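Local coordinates for protein FAD-dependent pyridine nucleotide-disulphide oxidoreductase (Desulfovibrio vulgaris, PDB 3IWA) that probably catalyses the flavin-dependent transfer of electrons from a reduced pyridine nucleotide to an acceptor, as members of the pyridine nucleotide-disulphide oxidoreductase family do, at residues 274-279 / 293-298; 280-285 / 331-336; 386-391 / 448-453. All blocks are in the same frame, centred on the assembly; numbering follows the deposited sequence.

Overall arrangement
Contacts 1 and 2 are neighbours, their centres 10 Å apart, and they touch: Ile298 of contact 1 packs on Phe333 and Gly335 of contact 2, and Ile276 meets Thr284. Contact 1 is largely buried and held by the backbone bonds of a parallel bridge. Contact 2, only partly buried, joins two loops by a single hydrogen bond and several mixed side-chain contacts, and its segment 331-336 also meets the second subunit. Contact 3 lies in the dimerisation range, its centre 32 to 33 Å from the other two. It is also buried, but with no hydrogen bond across it, its side chains meeting as apolar groups, and it pairs a strand with the start of a helix.

Contact 1 (274-279 / 293-298); sequences GAIIVD and GDCVTI
Thr297, Ile276 and Cys295 have the most surface buried in this contact, and two backbone bonds set their positions. Ile276 N donates to Cys295 O at 2.7 Å, approaching in the carbonyl plane. Ile276 O accepts from Thr297 N at 3.0 Å, with this donor tilted 32° from the plane. One residue thus bonds to both neighbours of Val296, which is the signature of a parallel beta bridge. The bridge ties strand 276-277 to strand 296-299 in a small mixed sheet, whose third strand, 306-307, runs antiparallel to the second. Just ahead of strand 296-299 come Gly293 and Asp294, consistent with the family's Gly-Asp motif, whose aspartate contacts the ribityl chain of FAD in relatives.

Thr297 holds OG1 trans to its own N (chi1 175°), which lets OG1 bond to Gly307 O while CG2 lies alongside Ile277, 3.7 Å from Ile277 CG1. Its CB also meets Ala275 CB at 4.0 Å. The other face of the sheet carries Ile276, whose CG1 sits by its own N and passes the Cys295 carbonyl, so that CD1 reaches Cys295 SG at 4.1 Å. There Val278 crosses Val296 at about a right angle, CG1 to CG1 4.0 Å, and Ala291 of strand 289-291 packs against both valines and Ile276. Farther along, where Val278 and Ile298 stand 6.8 Å apart between CA atoms, a water donates to both Val278 O and Thr297 O.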
ATOM      1  N   GLY A 274     -29.188  -5.655 -15.402  1.00 48.29           N
ATOM      2  CA  GLY A 274     -30.061  -4.621 -14.807  1.00 46.47           C
ATOM      3  C   GLY A 274     -29.331  -3.498 -14.066  1.00 44.77           C
ATOM      4  O   GLY A 274     -29.966  -2.679 -13.406  1.00 43.84           O
ATOM      5  N   ALA A 275     -27.997  -3.467 -14.146  1.00 42.92           N
ATOM      6  CA  ALA A 275     -27.225  -2.446 -13.433  1.00 41.50           C
ATOM      7  C   ALA A 275     -27.329  -1.151 -14.216  1.00 40.44           C
ATOM      8  O   ALA A 275     -27.224  -1.160 -15.431  1.00 40.31           O
ATOM      9  CB  ALA A 275     -25.756  -2.864 -13.252  1.00 41.14           C
ATOM     10  N   ILE A 276     -27.576  -0.046 -13.518  1.00 39.65           N
ATOM     11  CA  ILE A 276     -27.642   1.282 -14.140  1.00 38.36           C
ATOM     12  C   ILE A 276     -26.260   1.676 -14.688  1.00 38.79           C
ATOM     13  O   ILE A 276     -25.246   1.569 -13.986  1.00 37.52           O
ATOM     14  CB  ILE A 276     -28.109   2.317 -13.129  1.00 38.16           C
ATOM     15  CG1 ILE A 276     -29.557   2.047 -12.689  1.00 37.20           C
ATOM     16  CG2 ILE A 276     -27.973   3.705 -13.681  1.00 36.88           C
ATOM     17  CD1 ILE A 276     -29.991   2.887 -11.519  1.00 32.61           C
ATOM     18  N   ILE A 277     -26.223   2.100 -15.950  1.00 38.64           N
ATOM     19  CA  ILE A 277     -24.990   2.456 -16.604  1.00 39.03           C
ATOM     20  C   ILE A 277     -24.742   3.918 -16.324  1.00 38.94           C
ATOM     21  O   ILE A 277     -25.587   4.753 -16.606  1.00 38.99           O
ATOM     22  CB  ILE A 277     -25.052   2.182 -18.111  1.00 39.75           C
ATOM     23  CG1 ILE A 277     -25.149   0.679 -18.383  1.00 40.60           C
ATOM     24  CG2 ILE A 277     -23.824   2.788 -18.866  1.00 40.08           C
ATOM     25  CD1 ILE A 277     -25.387   0.373 -19.874  1.00 42.61           C
ATOM     26  N   VAL A 278     -23.578   4.218 -15.754  1.00 38.85           N
ATOM     27  CA  VAL A 278     -23.176   5.597 -15.473  1.00 38.22           C
ATOM     28  C   VAL A 278     -21.829   5.962 -16.096  1.00 38.70           C
ATOM     29  O   VAL A 278     -20.957   5.119 -16.288  1.00 38.98           O
ATOM     30  CB  VAL A 278     -23.115   5.842 -13.966  1.00 38.12           C
ATOM     31  CG1 VAL A 278     -24.506   5.638 -13.362  1.00 37.13           C
ATOM     32  CG2 VAL A 278     -22.095   4.926 -13.315  1.00 35.59           C
ATOM     33  N   ASP A 279     -21.646   7.248 -16.380  1.00 38.87           N
ATOM     34  CA  ASP A 279     -20.348   7.737 -16.798  1.00 38.69           C
ATOM     35  C   ASP A 279     -19.465   7.977 -15.565  1.00 38.52           C
ATOM     36  O   ASP A 279     -19.885   7.711 -14.425  1.00 37.63           O
ATOM     37  CB  ASP A 279     -20.501   8.983 -17.685  1.00 39.03           C
ATOM     38  CG  ASP A 279     -20.891  10.233 -16.921  1.00 40.97           C
ATOM     39  OD1 ASP A 279     -20.918  10.239 -15.662  1.00 38.09           O
ATOM     40  OD2 ASP A 279     -21.191  11.238 -17.622  1.00 46.47           O
ATOM     41  N   GLY A 293     -23.348   3.018  -6.034  1.00 37.23           N
ATOM     42  CA  GLY A 293     -23.474   1.968  -5.028  1.00 36.31           C
ATOM     43  C   GLY A 293     -23.701   0.652  -5.740  1.00 36.14           C
ATOM     44  O   GLY A 293     -23.189   0.447  -6.830  1.00 34.74           O
ATOM     45  N   ASP A 294     -24.489  -0.226  -5.140  1.00 36.86           N
ATOM     46  CA  ASP A 294     -24.726  -1.562  -5.707  1.00 38.51           C
ATOM     47  C   ASP A 294     -25.770  -1.638  -6.841  1.00 37.82           C
ATOM     48  O   ASP A 294     -26.205  -2.743  -7.173  1.00 38.00           O
ATOM     49  CB  ASP A 294     -25.237  -2.522  -4.625  1.00 39.78           C
ATOM     50  CG  ASP A 294     -24.408  -2.523  -3.360  1.00 43.41           C
ATOM     51  OD1 ASP A 294     -23.250  -2.050  -3.351  1.00 47.48           O
ATOM     52  OD2 ASP A 294     -24.947  -3.041  -2.353  1.00 51.62           O
ATOM     53  N   CYS A 295     -26.243  -0.504  -7.364  1.00 36.90           N
ATOM     54  CA  CYS A 295     -27.240  -0.518  -8.433  1.00 36.44           C
ATOM     55  C   CYS A 295     -26.641  -0.150  -9.775  1.00 36.51           C
ATOM     56  O   CYS A 295     -27.341  -0.151 -10.782  1.00 36.83           O
ATOM     57  CB  CYS A 295     -28.416   0.388  -8.110  1.00 36.87           C
ATOM     58  SG  CYS A 295     -28.134   2.192  -7.922  1.00 37.17           S
ATOM     59  N   VAL A 296     -25.333   0.117  -9.795  1.00 35.85           N
ATOM     60  CA  VAL A 296     -24.649   0.545 -10.996  1.00 35.38           C
ATOM     61  C   VAL A 296     -23.566  -0.428 -11.451  1.00 35.21           C
ATOM     62  O   VAL A 296     -23.069  -1.236 -10.678  1.00 33.70           O
ATOM     63  CB  VAL A 296     -24.001   1.969 -10.814  1.00 36.16           C
ATOM     64  CG1 VAL A 296     -25.052   3.013 -10.353  1.00 34.92           C
ATOM     65  CG2 VAL A 296     -22.829   1.943  -9.806  1.00 34.57           C
ATOM     66  N   THR A 297     -23.221  -0.315 -12.734  1.00 35.90           N
ATOM     67  CA  THR A 297     -22.015  -0.884 -13.317  1.00 36.26           C
ATOM     68  C   THR A 297     -21.017   0.226 -13.584  1.00 35.67           C
ATOM     69  O   THR A 297     -21.396   1.282 -14.023  1.00 35.71           O
ATOM     70  CB  THR A 297     -22.249  -1.648 -14.672  1.00 37.03           C
ATOM     71  OG1 THR A 297     -20.982  -2.073 -15.228  1.00 39.66           O
ATOM     72  CG2 THR A 297     -22.971  -0.762 -15.719  1.00 35.68           C
ATOM     73  N   ILE A 298     -19.748  -0.035 -13.294  1.00 35.56           N
ATOM     74  CA  ILE A 298     -18.650   0.864 -13.627  1.00 35.79           C
ATOM     75  C   ILE A 298     -17.499   0.028 -14.213  1.00 35.74           C
ATOM     76  O   ILE A 298     -17.453  -1.165 -14.032  1.00 34.54           O
ATOM     77  CB  ILE A 298     -18.119   1.575 -12.409  1.00 35.52           C
ATOM     78  CG1 ILE A 298     -17.664   0.553 -11.370  1.00 35.52           C
ATOM     79  CG2 ILE A 298     -19.173   2.477 -11.837  1.00 36.78           C
ATOM     80  CD1 ILE A 298     -17.172   1.157 -10.111  1.00 36.42           C
TER
HETATM   81  O   HOH W   1     -20.783   2.421 -16.344  1.00 46.76           O

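Contact 2 (280-285 / 331-336); sequences TRMRTS and ATFPGA
Arg281 bends at chi2 (77°) and then runs extended, which lays its guanidinium beside Thr332. Thr332 turns CG2 to the side of its own backbone N, and that methyl sits over the centre of the guanidinium, on one face, 3.5 Å from Arg281 CZ. The contact is one of a methyl against a flat cationic group, while Arg281 NE forms a salt bridge with Asp330. Nearer the backbone, Arg281 CG rests 3.7 Å from Ala331 O. Thr280 and Thr332 lie side by side and point the same way, with Thr280 OG1 3.8 Å from Thr332 CG2.

The backbone tie is a single straight hydrogen bond from Phe333 N to Thr280 O, 2.8 Å long and in the carbonyl plane (166° at the hydrogen). Thr332 CA adds a CA-H...O contact to the same oxygen at 3.4 Å. Neither partner belongs to a regular strand: the bond joins the loop between strands 276-277 and 289-291 to the loop that follows helix 314-326 and leads to strand 340-343. Asn325 ND2, near the end of that helix, bonds to both Arg281 O and Ala331 O and so braces the two loops together.

Met282, bent at chi2 and chi3, brings SD to 4.0 Å from Phe333 CB. Its sulfur makes a Met-aromatic contact, approaching the Phe333 ring obliquely, 5.3 Å from the centroid. Gln318 of helix 314-326 touches both of these side chains. From Thr332 the contact continues across the dimer, where OG1 hydrogen-bonds to Glu430 OE2 of the second subunit.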
ATOM      1  N   THR A 280     -18.267   8.509 -15.775  1.00 37.86           N
ATOM      2  CA  THR A 280     -17.330   8.613 -14.674  1.00 37.95           C
ATOM      3  C   THR A 280     -17.690   9.726 -13.732  1.00 37.20           C
ATOM      4  O   THR A 280     -17.141   9.781 -12.647  1.00 36.99           O
ATOM      5  CB  THR A 280     -15.894   8.833 -15.137  1.00 37.89           C
ATOM      6  OG1 THR A 280     -15.846  10.078 -15.795  1.00 37.96           O
ATOM      7  CG2 THR A 280     -15.455   7.738 -16.083  1.00 36.46           C
ATOM      8  N   ARG A 281     -18.611  10.602 -14.132  1.00 36.68           N
ATOM      9  CA  ARG A 281     -19.155  11.622 -13.219  1.00 36.54           C
ATOM     10  C   ARG A 281     -20.314  11.076 -12.359  1.00 35.87           C
ATOM     11  O   ARG A 281     -20.899  11.807 -11.561  1.00 34.49           O
ATOM     12  CB  ARG A 281     -19.636  12.851 -14.005  1.00 37.11           C
ATOM     13  CG  ARG A 281     -18.585  13.860 -14.346  1.00 39.82           C
ATOM     14  CD  ARG A 281     -17.708  13.423 -15.502  1.00 43.93           C
ATOM     15  NE  ARG A 281     -16.661  14.419 -15.762  1.00 48.08           N
ATOM     16  CZ  ARG A 281     -15.659  14.257 -16.637  1.00 50.86           C
ATOM     17  NH1 ARG A 281     -15.569  13.148 -17.366  1.00 49.02           N
ATOM     18  NH2 ARG A 281     -14.745  15.211 -16.799  1.00 51.26           N
ATOM     19  N   MET A 282     -20.616   9.789 -12.559  1.00 35.34           N
ATOM     20  CA  MET A 282     -21.720   9.049 -11.945  1.00 35.29           C
ATOM     21  C   MET A 282     -23.108   9.430 -12.477  1.00 36.47           C
ATOM     22  O   MET A 282     -24.121   9.128 -11.848  1.00 37.84           O
ATOM     23  CB  MET A 282     -21.643   9.076 -10.410  1.00 34.25           C
ATOM     24  CG  MET A 282     -20.288   8.571  -9.814  1.00 32.69           C
ATOM     25  SD  MET A 282     -19.649   6.952 -10.326  1.00 20.25           S
ATOM     26  CE  MET A 282     -20.919   5.911  -9.603  1.00 32.50           C
ATOM     27  N   ARG A 283     -23.152  10.020 -13.671  1.00 37.32           N
ATOM     28  CA  ARG A 283     -24.387  10.351 -14.370  1.00 38.71           C
ATOM     29  C   ARG A 283     -24.931   9.181 -15.151  1.00 39.05           C
ATOM     30  O   ARG A 283     -24.200   8.564 -15.903  1.00 39.01           O
ATOM     31  CB  ARG A 283     -24.162  11.473 -15.398  1.00 39.55           C
ATOM     32  CG  ARG A 283     -23.887  12.844 -14.807  1.00 41.32           C
ATOM     33  CD  ARG A 283     -23.998  13.956 -15.854  1.00 44.38           C
ATOM     34  NE  ARG A 283     -24.131  15.240 -15.175  1.00 46.42           N
ATOM     35  CZ  ARG A 283     -23.108  16.010 -14.803  1.00 48.65           C
ATOM     36  NH1 ARG A 283     -23.340  17.141 -14.137  1.00 46.93           N
ATOM     37  NH2 ARG A 283     -21.859  15.643 -15.077  1.00 48.96           N
ATOM     38  N   THR A 284     -26.233   8.933 -15.029  1.00 39.55           N
ATOM     39  CA  THR A 284     -26.925   7.922 -15.841  1.00 40.03           C
ATOM     40  C   THR A 284     -27.108   8.415 -17.286  1.00 40.87           C
ATOM     41  O   THR A 284     -26.561   9.412 -17.676  1.00 41.82           O
ATOM     42  CB  THR A 284     -28.307   7.601 -15.243  1.00 39.92           C
ATOM     43  OG1 THR A 284     -29.158   8.739 -15.354  1.00 37.54           O
ATOM     44  CG2 THR A 284     -28.198   7.251 -13.782  1.00 39.40           C
ATOM     45  N   SER A 285     -27.861   7.710 -18.098  1.00 42.89           N
ATOM     46  CA  SER A 285     -28.211   8.223 -19.444  1.00 44.20           C
ATOM     47  C   SER A 285     -29.020   9.535 -19.426  1.00 44.77           C
ATOM     48  O   SER A 285     -29.108  10.224 -20.442  1.00 45.68           O
ATOM     49  CB  SER A 285     -28.932   7.153 -20.256  1.00 43.79           C
ATOM     50  OG  SER A 285     -29.963   6.552 -19.516  1.00 45.71           O
ATOM     51  N   ALA A 331     -16.009  16.443 -10.566  1.00 46.95           N
ATOM     52  CA  ALA A 331     -15.337  15.297  -9.961  1.00 45.80           C
ATOM     53  C   ALA A 331     -15.649  13.967 -10.699  1.00 44.64           C
ATOM     54  O   ALA A 331     -16.768  13.753 -11.166  1.00 43.39           O
ATOM     55  CB  ALA A 331     -15.728  15.202  -8.454  1.00 45.78           C
ATOM     56  N   THR A 332     -14.635  13.095 -10.790  1.00 43.40           N
ATOM     57  CA  THR A 332     -14.737  11.801 -11.466  1.00 42.61           C
ATOM     58  C   THR A 332     -14.374  10.599 -10.590  1.00 40.72           C
ATOM     59  O   THR A 332     -13.603  10.702  -9.656  1.00 41.20           O
ATOM     60  CB  THR A 332     -13.848  11.761 -12.723  1.00 43.06           C
ATOM     61  OG1 THR A 332     -12.477  11.922 -12.348  1.00 43.66           O
ATOM     62  CG2 THR A 332     -14.242  12.867 -13.695  1.00 44.79           C
ATOM     63  N   PHE A 333     -14.974   9.467 -10.906  1.00 38.98           N
ATOM     64  CA  PHE A 333     -14.691   8.173 -10.265  1.00 37.79           C
ATOM     65  C   PHE A 333     -14.480   7.204 -11.414  1.00 37.38           C
ATOM     66  O   PHE A 333     -15.400   6.967 -12.197  1.00 37.31           O
ATOM     67  CB  PHE A 333     -15.849   7.730  -9.383  1.00 37.41           C
ATOM     68  CG  PHE A 333     -15.532   6.558  -8.545  1.00 36.36           C
ATOM     69  CD1 PHE A 333     -14.864   6.705  -7.338  1.00 34.56           C
ATOM     70  CD2 PHE A 333     -15.844   5.281  -8.977  1.00 34.79           C
ATOM     71  CE1 PHE A 333     -14.548   5.595  -6.581  1.00 33.99           C
ATOM     72  CE2 PHE A 333     -15.528   4.193  -8.229  1.00 32.61           C
ATOM     73  CZ  PHE A 333     -14.892   4.338  -7.042  1.00 33.32           C
ATOM     74  N   PRO A 334     -13.245   6.680 -11.571  1.00 36.94           N
ATOM     75  CA  PRO A 334     -12.852   6.000 -12.818  1.00 36.09           C
ATOM     76  C   PRO A 334     -13.395   4.581 -13.014  1.00 35.63           C
ATOM     77  O   PRO A 334     -13.441   4.070 -14.146  1.00 34.03           O
ATOM     78  CB  PRO A 334     -11.322   5.944 -12.718  1.00 36.77           C
ATOM     79  CG  PRO A 334     -11.046   5.851 -11.212  1.00 37.60           C
ATOM     80  CD  PRO A 334     -12.136   6.772 -10.603  1.00 36.91           C
ATOM     81  N   GLY A 335     -13.782   3.947 -11.917  1.00 35.06           N
ATOM     82  CA  GLY A 335     -14.113   2.526 -11.921  1.00 34.51           C
ATOM     83  C   GLY A 335     -13.489   1.888 -10.705  1.00 34.16           C
ATOM     84  O   GLY A 335     -13.156   2.574  -9.755  1.00 33.75           O
ATOM     85  N   ALA A 336     -13.276   0.579 -10.764  1.00 34.39           N
ATOM     86  CA  ALA A 336     -12.741  -0.152  -9.640  1.00 33.76           C
ATOM     87  C   ALA A 336     -11.912  -1.350 -10.085  1.00 34.89           C
ATOM     88  O   ALA A 336     -12.036  -1.824 -11.238  1.00 34.94           O
ATOM     89  CB  ALA A 336     -13.853  -0.587  -8.734  1.00 32.37           C
TER

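Contact 3 (386-391 / 448-453); sequences MTLQLV and DIVNVA
Leu388 and Ile449 make the central touch, their side chains meeting at an angle with Leu388 CD1 3.9 Å from Ile449 CG2. Ile449 is fully extended, CG1 trans to its backbone N (chi1 -169°), and this carries CD1 to within 4.0 Å of Leu388 CG and on toward the strand backbone at Met386 O. The same leucine methyl, CD1, also meets Val450 CG2 at 4.1 Å. At one end of the row Met386 SD approaches Ile449 CG2 at 4.3 Å, and at the other Leu390 CD2 lies 3.8 Å from Ala453 O, close to the Ala453 methyl as well. No hydrogen bond crosses the interface.

The three strand residues, each two apart, all direct their CB toward helix 449-461, the last helix of the chain. Strand 386-393 belongs to the antiparallel sheet of the dimerisation domain, between strands 399-406 and 366-372, and the first turn of the helix packs on one face of it. The axes of segments 386-391 and 449-453 approach to 9.2 Å and cross at -40°.

In the next shell, Asp448 is the N-cap of this helix: its OD1 accepts from Val450 N at 3.1 Å, on the anti side of the carboxylate. Its other oxygen, OD2, forms a salt bridge with Arg415 of helix 409-423. That helix packs beside the contact, with Leu412 against Leu388 and Ala411 against Met386. Farther out, Asn451 OD1 accepts from Arg317 NE of the second subunit.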
ATOM      1  N   MET A 386       2.781 -15.847   6.367  1.00 51.70           N
ATOM      2  CA  MET A 386       2.135 -15.014   5.338  1.00 49.82           C
ATOM      3  C   MET A 386       2.256 -15.618   3.960  1.00 47.78           C
ATOM      4  O   MET A 386       3.339 -15.925   3.560  1.00 46.41           O
ATOM      5  CB  MET A 386       2.693 -13.581   5.253  1.00 49.88           C
ATOM      6  CG  MET A 386       1.721 -12.691   4.397  1.00 49.39           C
ATOM      7  SD  MET A 386       2.135 -10.995   4.091  1.00 46.38           S
ATOM      8  CE  MET A 386       2.414 -10.470   5.769  1.00 48.53           C
ATOM      9  N   THR A 387       1.126 -15.749   3.257  1.00 46.43           N
ATOM     10  CA  THR A 387       1.067 -16.147   1.851  1.00 45.75           C
ATOM     11  C   THR A 387       0.499 -15.043   0.963  1.00 44.25           C
ATOM     12  O   THR A 387      -0.556 -14.486   1.259  1.00 44.82           O
ATOM     13  CB  THR A 387       0.136 -17.340   1.643  1.00 46.13           C
ATOM     14  OG1 THR A 387       0.454 -18.372   2.578  1.00 48.53           O
ATOM     15  CG2 THR A 387       0.242 -17.876   0.209  1.00 45.87           C
ATOM     16  N   LEU A 388       1.207 -14.762  -0.131  1.00 42.27           N
ATOM     17  CA  LEU A 388       0.726 -13.952  -1.230  1.00 40.29           C
ATOM     18  C   LEU A 388       0.618 -14.793  -2.483  1.00 38.69           C
ATOM     19  O   LEU A 388       1.490 -15.619  -2.758  1.00 36.49           O
ATOM     20  CB  LEU A 388       1.702 -12.825  -1.567  1.00 39.99           C
ATOM     21  CG  LEU A 388       1.910 -11.708  -0.570  1.00 41.62           C
ATOM     22  CD1 LEU A 388       2.773 -10.616  -1.243  1.00 39.24           C
ATOM     23  CD2 LEU A 388       0.544 -11.177  -0.059  1.00 41.92           C
ATOM     24  N   GLN A 389      -0.400 -14.494  -3.286  1.00 36.54           N
ATOM     25  CA  GLN A 389      -0.535 -15.066  -4.597  1.00 35.77           C
ATOM     26  C   GLN A 389      -0.719 -13.917  -5.577  1.00 35.31           C
ATOM     27  O   GLN A 389      -1.472 -12.988  -5.302  1.00 35.94           O
ATOM     28  CB  GLN A 389      -1.715 -16.055  -4.631  1.00 36.03           C
ATOM     29  CG  GLN A 389      -1.583 -17.252  -3.639  1.00 36.02           C
ATOM     30  CD  GLN A 389      -2.654 -18.377  -3.838  1.00 37.98           C
ATOM     31  OE1 GLN A 389      -2.490 -19.508  -3.374  1.00 41.61           O
ATOM     32  NE2 GLN A 389      -3.724 -18.056  -4.509  1.00 36.21           N
ATOM     33  N   LEU A 390      -0.008 -13.976  -6.698  1.00 34.60           N
ATOM     34  CA  LEU A 390       0.061 -12.919  -7.667  1.00 34.61           C
ATOM     35  C   LEU A 390      -0.417 -13.502  -8.961  1.00 35.05           C
ATOM     36  O   LEU A 390       0.024 -14.596  -9.335  1.00 35.38           O
ATOM     37  CB  LEU A 390       1.509 -12.426  -7.814  1.00 34.25           C
ATOM     38  CG  LEU A 390       1.801 -11.094  -8.522  1.00 34.19           C
ATOM     39  CD1 LEU A 390       1.348  -9.914  -7.630  1.00 29.10           C
ATOM     40  CD2 LEU A 390       3.346 -10.934  -8.906  1.00 30.52           C
ATOM     41  N   VAL A 391      -1.327 -12.797  -9.638  1.00 34.97           N
ATOM     42  CA  VAL A 391      -1.946 -13.314 -10.853  1.00 34.27           C
ATOM     43  C   VAL A 391      -1.440 -12.545 -12.019  1.00 34.90           C
ATOM     44  O   VAL A 391      -1.565 -11.343 -12.070  1.00 35.37           O
ATOM     45  CB  VAL A 391      -3.498 -13.256 -10.797  1.00 34.79           C
ATOM     46  CG1 VAL A 391      -4.071 -13.921 -11.984  1.00 32.37           C
ATOM     47  CG2 VAL A 391      -4.034 -13.931  -9.530  1.00 31.38           C
ATOM     48  N   ASP A 448      11.350  -7.349   0.610  1.00 47.81           N
ATOM     49  CA  ASP A 448       9.943  -7.402   0.943  1.00 45.79           C
ATOM     50  C   ASP A 448       9.234  -8.482   0.106  1.00 43.89           C
ATOM     51  O   ASP A 448       9.586  -8.722  -1.045  1.00 42.84           O
ATOM     52  CB  ASP A 448       9.319  -6.031   0.696  1.00 45.82           C
ATOM     53  CG  ASP A 448       7.933  -5.889   1.321  1.00 46.33           C
ATOM     54  OD1 ASP A 448       6.939  -6.323   0.704  1.00 41.57           O
ATOM     55  OD2 ASP A 448       7.854  -5.321   2.425  1.00 49.33           O
ATOM     56  N   ILE A 449       8.241  -9.122   0.707  1.00 41.92           N
ATOM     57  CA  ILE A 449       7.535 -10.209   0.070  1.00 40.72           C
ATOM     58  C   ILE A 449       6.848  -9.817  -1.217  1.00 39.32           C
ATOM     59  O   ILE A 449       6.775 -10.619  -2.126  1.00 38.78           O
ATOM     60  CB  ILE A 449       6.585 -10.940   1.057  1.00 41.26           C
ATOM     61  CG1 ILE A 449       6.074 -12.237   0.400  1.00 41.61           C
ATOM     62  CG2 ILE A 449       5.476 -10.032   1.535  1.00 40.31           C
ATOM     63  CD1 ILE A 449       5.150 -13.061   1.254  1.00 41.68           C
ATOM     64  N   VAL A 450       6.422  -8.565  -1.343  1.00 38.25           N
ATOM     65  CA  VAL A 450       5.814  -8.103  -2.580  1.00 37.01           C
ATOM     66  C   VAL A 450       6.811  -8.133  -3.742  1.00 36.79           C
ATOM     67  O   VAL A 450       6.463  -8.549  -4.846  1.00 36.06           O
ATOM     68  CB  VAL A 450       5.254  -6.670  -2.448  1.00 36.81           C
ATOM     69  CG1 VAL A 450       5.023  -6.062  -3.818  1.00 35.45           C
ATOM     70  CG2 VAL A 450       3.959  -6.690  -1.662  1.00 37.66           C
ATOM     71  N   ASN A 451       8.023  -7.640  -3.495  1.00 36.02           N
ATOM     72  CA  ASN A 451       9.094  -7.690  -4.484  1.00 36.68           C
ATOM     73  C   ASN A 451       9.442  -9.155  -4.789  1.00 36.28           C
ATOM     74  O   ASN A 451       9.659  -9.529  -5.921  1.00 34.93           O
ATOM     75  CB  ASN A 451      10.370  -6.970  -3.982  1.00 37.15           C
ATOM     76  CG  ASN A 451      10.191  -5.457  -3.758  1.00 37.81           C
ATOM     77  OD1 ASN A 451      10.709  -4.927  -2.790  1.00 41.12           O
ATOM     78  ND2 ASN A 451       9.489  -4.773  -4.660  1.00 38.06           N
ATOM     79  N   VAL A 452       9.504  -9.982  -3.756  1.00 37.05           N
ATOM     80  CA  VAL A 452       9.830 -11.395  -3.947  1.00 37.97           C
ATOM     81  C   VAL A 452       8.772 -12.031  -4.858  1.00 38.56           C
ATOM     82  O   VAL A 452       9.117 -12.763  -5.751  1.00 40.27           O
ATOM     83  CB  VAL A 452       9.986 -12.121  -2.592  1.00 38.17           C
ATOM     84  CG1 VAL A 452      10.133 -13.689  -2.768  1.00 36.95           C
ATOM     85  CG2 VAL A 452      11.182 -11.508  -1.805  1.00 36.88           C
ATOM     86  N   ALA A 453       7.501 -11.679  -4.702  1.00 38.48           N
ATOM     87  CA  ALA A 453       6.463 -12.245  -5.567  1.00 38.04           C
ATOM     88  C   ALA A 453       6.712 -11.863  -7.014  1.00 37.95           C
ATOM     89  O   ALA A 453       6.521 -12.680  -7.904  1.00 38.45           O
ATOM     90  CB  ALA A 453       5.060 -11.806  -5.125  1.00 37.56           C
TER